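Local coordinates for N-acetylglucosamine-6-phosphate deacetylase (Thermotoga maritima, PDB 1O12), which probably removes the acetyl group from N-acetylglucosamine 6-phosphate, as a metal-dependent hydrolase of the NagA family that binds one divalent metal ion per subunit, at residues T192-E195 against F196-F199. Numbering follows the deposited sequence.
Sequences TFEE and FMKF
Selenomethionine Met197 lies alongside Phe193, one turn further along the helix, and puts its CG over one face of the ring. That carbon is 3.8 Å from the Phe193 ring centroid, a CH-pi contact displaced toward the CE2 and CZ rim, whereas the selenium makes an oblique Met-aromatic contact, with SE of Met197 3.8 Å from CZ of Phe193. Phe193 CG lies opposite the backbone N about the CA-CB bond (chi1 174°), which swings the ring alongside the Met197 side chain, and in Met197 the bend at chi2 (-66°) brings SE beside the ring. The i to i+4 helix bonds Met197 N to Phe193 O (3.0 Å) and Phe196 N to Thr192 O join the same two turns.

At the start of the helix, Thr192 OG1 accepts from Glu195 N (3.3 Å), and the Glu195 carboxylate returns the grip: Thr192 N gives a nearly straight 2.9 Å bond to Glu195 OE1, on the anti lone pair. Glu195 CG sits anti to its carbonyl carbon (chi1 -69°), which carries the extended chain back to the cap. Lys198 curls back over the turn, its CE near Glu194 O, but its NZ stays 5.4 Å from Glu195 OE2, so any attraction would act only at a distance.

Phe193 and Phe196 pack on helix 223-230, while the Phe199 ring meets Phe164 and turns an edge to Glu195 O. Phe193 also touches Glu248 of the second subunit. The reciprocal Thr192-Glu195 bonds form a classic capping box, opening a short helix that follows strand 183-186 in the TIM-barrel-type amidohydrolase domain.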
loop_
_atom_site.group_PDB
_atom_site.type_symbol
_atom_site.label_atom_id
_atom_site.label_comp_id
_atom_site.label_asym_id
_atom_site.label_seq_id
_atom_site.Cartn_x
_atom_site.Cartn_y
_atom_site.Cartn_z
ATOM N N THR A 192 -10.011 10.182 9.822
ATOM C CA THR A 192 -9.638 10.370 8.442
ATOM C C THR A 192 -8.144 10.623 8.403
ATOM O O THR A 192 -7.488 10.690 9.428
ATOM C CB THR A 192 -10.345 11.605 7.865
ATOM O OG1 THR A 192 -9.981 12.752 8.645
ATOM C CG2 THR A 192 -11.864 11.434 7.920
ATOM N N PHE A 193 -7.619 10.775 7.198
ATOM C CA PHE A 193 -6.216 11.059 7.000
ATOM C C PHE A 193 -5.830 12.389 7.633
ATOM O O PHE A 193 -4.760 12.497 8.249
ATOM C CB PHE A 193 -5.910 11.114 5.513
ATOM C CG PHE A 193 -4.509 11.538 5.200
ATOM C CD1 PHE A 193 -3.456 10.639 5.312
ATOM C CD2 PHE A 193 -4.244 12.837 4.787
ATOM C CE1 PHE A 193 -2.171 11.018 5.021
ATOM C CE2 PHE A 193 -2.943 13.233 4.489
ATOM C CZ PHE A 193 -1.905 12.316 4.606
ATOM N N GLU A 194 -6.689 13.399 7.500
ATOM C CA GLU A 194 -6.370 14.716 8.061
ATOM C C GLU A 194 -6.439 14.758 9.583
ATOM O O GLU A 194 -5.692 15.514 10.213
ATOM C CB GLU A 194 -7.288 15.816 7.479
ATOM C CG GLU A 194 -7.105 16.097 5.960
ATOM C CD GLU A 194 -5.679 16.549 5.565
ATOM O OE1 GLU A 194 -5.369 16.504 4.344
ATOM O OE2 GLU A 194 -4.874 16.952 6.455
ATOM N N GLU A 195 -7.337 13.966 10.168
ATOM C CA GLU A 195 -7.459 13.952 11.615
ATOM C C GLU A 195 -6.253 13.272 12.230
ATOM O O GLU A 195 -5.761 13.675 13.282
ATOM C CB GLU A 195 -8.744 13.268 12.048
ATOM C CG GLU A 195 -9.969 14.071 11.693
ATOM C CD GLU A 195 -11.256 13.311 11.946
ATOM O OE1 GLU A 195 -11.367 12.133 11.520
ATOM O OE2 GLU A 195 -12.163 13.911 12.567
ATOM N N PHE A 196 -5.761 12.243 11.560
ATOM C CA PHE A 196 -4.573 11.571 12.035
ATOM C C PHE A 196 -3.412 12.551 11.882
ATOM O O PHE A 196 -2.581 12.673 12.779
ATOM C CB PHE A 196 -4.293 10.320 11.210
ATOM C CG PHE A 196 -2.938 9.756 11.433
ATOM C CD1 PHE A 196 -2.696 8.905 12.493
ATOM C CD2 PHE A 196 -1.888 10.127 10.618
ATOM C CE1 PHE A 196 -1.414 8.428 12.739
ATOM C CE2 PHE A 196 -0.605 9.663 10.855
ATOM C CZ PHE A 196 -0.362 8.816 11.909
HETATM N N MSE A 197 -3.361 13.246 10.744
HETATM C CA MSE A 197 -2.293 14.216 10.464
HETATM C C MSE A 197 -2.147 15.327 11.514
HETATM O O MSE A 197 -1.042 15.864 11.727
HETATM C CB MSE A 197 -2.502 14.860 9.094
HETATM C CG MSE A 197 -2.167 13.954 7.938
HETATM SE SE MSE A 197 -0.235 13.504 7.820
HETATM C CE MSE A 197 0.421 15.188 7.064
ATOM N N LYS A 198 -3.260 15.687 12.143
ATOM C CA LYS A 198 -3.218 16.706 13.169
ATOM C C LYS A 198 -2.280 16.180 14.244
ATOM O O LYS A 198 -1.517 16.940 14.849
ATOM C CB LYS A 198 -4.609 16.917 13.762
ATOM C CG LYS A 198 -5.135 18.349 13.695
ATOM C CD LYS A 198 -6.656 18.364 13.410
ATOM C CE LYS A 198 -6.996 17.893 11.973
ATOM N NZ LYS A 198 -8.470 17.691 11.720
ATOM N N PHE A 199 -2.328 14.870 14.472
ATOM C CA PHE A 199 -1.473 14.271 15.477
ATOM C C PHE A 199 -0.092 13.929 14.972
ATOM O O PHE A 199 0.859 13.938 15.733
ATOM C CB PHE A 199 -2.124 13.032 16.077
ATOM C CG PHE A 199 -3.221 13.346 17.030
ATOM C CD1 PHE A 199 -4.496 13.626 16.569
ATOM C CD2 PHE A 199 -2.973 13.397 18.391
ATOM C CE1 PHE A 199 -5.513 13.955 17.465
ATOM C CE2 PHE A 199 -3.978 13.725 19.280
ATOM C CZ PHE A 199 -5.252 14.004 18.814
#